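Local coordinates for protein 4-hydroxy-tetrahydrodipicolinate synthase (Methylacidiphilum fumariolicum SolV, PDB 6T3T) that probably catalyses the condensation of pyruvate with aspartate semialdehyde to 4-hydroxy-tetrahydrodipicolinate in lysine biosynthesis, working as a homotetramer built as a dimer of dimers, at residues A[111-114]-A[115-118]; A[144-147]-A[148-152]. All coordinates share one frame; numbering follows the deposited sequence.

From the N terminus, the chain leaves barrel strand 99-103 and enters helix 112-125, whose first turns are contact 1; it then passes through strand 130-134 and the short helix 136-139 before contact 2 forms the first turns of helix 145-154. Each contact is local to one helix; contact 1 closes before contact 2 opens, so they are in series, neither nested nor crossed. Their centres lie about 10 Å apart, and the two helix starts meet directly: Gln112 OE1 is 2.5 Å from Thr147 OG1, a probable hydrogen bond, and Glu113 OE1 forms a 2.9 Å salt bridge with Arg150 NH2. Together they join neighbouring helices on the outside of the (beta/alpha)8 barrel.

Contact 1: A[111-114]-A[115-118]; sequences SQEG and LFRH
With CG anti to the backbone N (chi1 -179°), a bend at chi2 (60°) carries the carboxylate of Glu113, which leaves the backbone pointing away, across to the guanidinium of Arg117, whose chain runs extended from CG to NE. Glu113 OE2 settles over one face of that group, 3.1 Å from both Arg117 NE and Arg117 NH2, the two planes 76° apart. No N-H points at the oxygen, so this salt bridge rests on charge alone. The other oxygen, OE1, is held by Arg150 of helix 145-154, giving the glutamate two cationic partners.

Ser111 suits the N-cap because its short hydroxyl can reach forward to a backbone N-H of the first turn: Ser111 OG accepts from Gly114 N at 3.2 Å, and Ser111 O receives Leu115 N at 2.8 Å. Leu115, buried, packs on Pro105 and Pro110, and its CD1 lies 3.8 Å from Gln112 NE2, beside an amide with OE1 bonded to Thr147 OG1 and Ala144 N, NE2 to Asp142 O. Buried His118 bonds through ND1 to Thr82, and Arg117 packs on Leu269 of a second subunit. This is a serine-capped helix start with an i to i+4 Glu-Arg pair, opening the helix of a beta-alpha-beta unit in the TIM barrel.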
# COMPACT_ATOMS: atom_id res chain seq x y z
N SER A 111 -2.62 -15.63 -11.90
CA SER A 111 -2.14 -14.66 -12.86
C SER A 111 -3.30 -14.18 -13.75
O SER A 111 -4.39 -14.76 -13.77
CB SER A 111 -1.02 -15.27 -13.71
OG SER A 111 -1.50 -16.36 -14.51
N GLN A 112 -3.03 -13.11 -14.51
CA GLN A 112 -4.05 -12.59 -15.41
C GLN A 112 -4.47 -13.64 -16.42
O GLN A 112 -5.64 -13.71 -16.80
CB GLN A 112 -3.55 -11.33 -16.11
CG GLN A 112 -3.38 -10.17 -15.15
CD GLN A 112 -4.69 -9.83 -14.44
OE1 GLN A 112 -5.74 -9.70 -15.09
NE2 GLN A 112 -4.64 -9.71 -13.12
N GLU A 113 -3.51 -14.43 -16.91
CA GLU A 113 -3.83 -15.52 -17.82
C GLU A 113 -4.69 -16.57 -17.13
O GLU A 113 -5.62 -17.13 -17.74
CB GLU A 113 -2.55 -16.14 -18.37
CG GLU A 113 -2.75 -17.29 -19.35
CD GLU A 113 -3.54 -16.90 -20.61
OE1 GLU A 113 -3.63 -15.69 -20.96
OE2 GLU A 113 -4.09 -17.82 -21.27
N GLY A 114 -4.40 -16.86 -15.86
CA GLY A 114 -5.27 -17.71 -15.08
C GLY A 114 -6.68 -17.17 -14.97
O GLY A 114 -7.65 -17.92 -15.02
N LEU A 115 -6.81 -15.85 -14.76
CA LEU A 115 -8.14 -15.25 -14.69
C LEU A 115 -8.88 -15.37 -16.03
O LEU A 115 -10.07 -15.69 -16.07
CB LEU A 115 -8.02 -13.79 -14.27
CG LEU A 115 -7.66 -13.61 -12.80
CD1 LEU A 115 -7.49 -12.15 -12.45
CD2 LEU A 115 -8.68 -14.26 -11.91
N PHE A 116 -8.17 -15.12 -17.12
CA PHE A 116 -8.74 -15.25 -18.45
C PHE A 116 -9.24 -16.68 -18.70
O PHE A 116 -10.37 -16.88 -19.16
CB PHE A 116 -7.72 -14.83 -19.51
CG PHE A 116 -8.22 -15.01 -20.91
CD1 PHE A 116 -9.04 -14.06 -21.49
CD2 PHE A 116 -7.91 -16.15 -21.64
CE1 PHE A 116 -9.53 -14.23 -22.78
CE2 PHE A 116 -8.39 -16.32 -22.92
CZ PHE A 116 -9.20 -15.36 -23.49
N ARG A 117 -8.40 -17.69 -18.41
CA ARG A 117 -8.84 -19.07 -18.57
C ARG A 117 -9.99 -19.42 -17.62
O ARG A 117 -10.90 -20.17 -18.00
CB ARG A 117 -7.68 -20.03 -18.34
CG ARG A 117 -6.58 -19.90 -19.36
CD ARG A 117 -5.46 -20.86 -19.05
NE ARG A 117 -4.26 -20.55 -19.84
CZ ARG A 117 -4.03 -21.03 -21.06
NH1 ARG A 117 -4.92 -21.85 -21.62
NH2 ARG A 117 -2.93 -20.70 -21.71
N HIS A 118 -9.95 -18.92 -16.38
CA HIS A 118 -11.00 -19.21 -15.41
C HIS A 118 -12.34 -18.69 -15.91
O HIS A 118 -13.33 -19.43 -16.00
CB HIS A 118 -10.64 -18.60 -14.06
CG HIS A 118 -11.73 -18.64 -13.04
ND1 HIS A 118 -11.93 -19.74 -12.22
CD2 HIS A 118 -12.64 -17.71 -12.66
CE1 HIS A 118 -12.92 -19.48 -11.39
NE2 HIS A 118 -13.36 -18.26 -11.63

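Contact 2: A[144-147]-A[148-152]; sequences AVDT and VKRLV
This is a local contact within the first turns of helix 145-154, on the outside of the barrel just before strand 158-163, where residues three and four apart meet along the helix. Ala144 occupies the N-cap position, and its carbonyl O takes the first main-chain bond, from Val148 N at 2.9 Å; three more i to i+4 bonds follow, ending with Leu151 to Thr147.

On the buried side, Thr147 and Leu151 run side by side and point the same way, Thr147 CG2 lying 4.0 Å from Leu151 CD1. The threonine torsion (chi1 -62°) sets CG2 anti to the backbone N and OG1 beside it, so that the methyl faces leucine while the hydroxyl meets Gln112 of helix 112-125. One polar and one apolar arm thus serve both neighbours. Leu151 continues the apolar surface onto Phe116 and Phe119 of that helix and onto Ile158 of the strand. Val148 tucks CG2 against Ala144 O, 3.4 Å away, and packs on Ile161, while Val145 packs on Arg170, Gln173, Leu174 and Ala177 of helix 168-177.

On the exposed side, Asp146 OD2 lies 3.4 Å from Arg150 CD, at the edge of the guanidinium and near its plane, the two planar groups 35° apart. Asp146 OD2 and Arg150 NH1 are nevertheless 4.5 Å apart, beyond a salt bridge. In Arg150 the bend at chi3 (60°) goes with a guanidinium that reaches helix 112-125, where it pairs with Glu113 and makes a cation-pi contact with Phe116. Asp146, near the helix N terminus, probably also interacts favourably with the helix dipole.

The whole is an amphipathic helix start, its apolar face laid on strand 158-163 and the flanking helices 112-125 and 168-177, as in the outer helical layer of a TIM barrel.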
# COMPACT_ATOMS: atom_id res chain seq x y z
N ALA A 144 -7.34 -7.21 -14.35
CA ALA A 144 -6.79 -6.13 -15.16
C ALA A 144 -7.76 -5.75 -16.28
O ALA A 144 -8.52 -6.59 -16.79
CB ALA A 144 -5.45 -6.54 -15.75
N VAL A 145 -7.69 -4.47 -16.67
CA VAL A 145 -8.52 -3.92 -17.74
C VAL A 145 -8.32 -4.71 -19.03
O VAL A 145 -9.27 -5.02 -19.75
CB VAL A 145 -8.21 -2.42 -17.97
CG1 VAL A 145 -8.86 -1.91 -19.25
CG2 VAL A 145 -8.65 -1.57 -16.77
N ASP A 146 -7.06 -5.01 -19.36
CA ASP A 146 -6.79 -5.77 -20.58
C ASP A 146 -7.41 -7.15 -20.50
O ASP A 146 -7.95 -7.66 -21.49
CB ASP A 146 -5.28 -5.88 -20.80
CG ASP A 146 -4.95 -6.84 -21.89
OD1 ASP A 146 -5.03 -6.43 -23.07
OD2 ASP A 146 -4.63 -8.02 -21.57
N THR A 147 -7.41 -7.75 -19.30
CA THR A 147 -8.03 -9.06 -19.10
C THR A 147 -9.53 -8.99 -19.29
O THR A 147 -10.11 -9.86 -19.95
CB THR A 147 -7.72 -9.61 -17.70
OG1 THR A 147 -6.31 -9.79 -17.56
CG2 THR A 147 -8.43 -10.97 -17.44
N VAL A 148 -10.18 -7.97 -18.73
CA VAL A 148 -11.61 -7.74 -19.00
C VAL A 148 -11.85 -7.58 -20.51
O VAL A 148 -12.81 -8.14 -21.06
CB VAL A 148 -12.12 -6.51 -18.23
CG1 VAL A 148 -13.55 -6.26 -18.56
CG2 VAL A 148 -11.96 -6.69 -16.72
N LYS A 149 -10.99 -6.83 -21.20
CA LYS A 149 -11.20 -6.59 -22.62
C LYS A 149 -11.11 -7.89 -23.41
O LYS A 149 -11.99 -8.20 -24.22
CB LYS A 149 -10.18 -5.58 -23.15
CG LYS A 149 -10.46 -5.16 -24.61
CD LYS A 149 -9.49 -4.06 -25.08
CE LYS A 149 -8.33 -4.63 -25.87
NZ LYS A 149 -7.66 -3.58 -26.70
N ARG A 150 -10.08 -8.70 -23.14
CA ARG A 150 -9.92 -9.99 -23.83
C ARG A 150 -11.09 -10.92 -23.54
O ARG A 150 -11.58 -11.62 -24.43
CB ARG A 150 -8.61 -10.68 -23.41
CG ARG A 150 -7.31 -10.04 -23.90
CD ARG A 150 -6.06 -10.61 -23.17
NE ARG A 150 -5.94 -12.06 -23.40
CZ ARG A 150 -5.27 -12.91 -22.61
NH1 ARG A 150 -4.65 -12.47 -21.50
NH2 ARG A 150 -5.24 -14.20 -22.92
N LEU A 151 -11.53 -10.95 -22.28
CA LEU A 151 -12.64 -11.80 -21.90
C LEU A 151 -13.90 -11.45 -22.70
O LEU A 151 -14.68 -12.33 -23.08
CB LEU A 151 -12.89 -11.71 -20.39
CG LEU A 151 -11.95 -12.51 -19.46
CD1 LEU A 151 -12.20 -12.23 -17.97
CD2 LEU A 151 -11.99 -14.05 -19.74
N VAL A 152 -14.13 -10.16 -22.94
CA VAL A 152 -15.32 -9.74 -23.66
C VAL A 152 -15.18 -10.00 -25.16
O VAL A 152 -16.15 -10.38 -25.82
CB VAL A 152 -15.63 -8.28 -23.34
CG1 VAL A 152 -16.77 -7.73 -24.22
CG2 VAL A 152 -15.96 -8.17 -21.86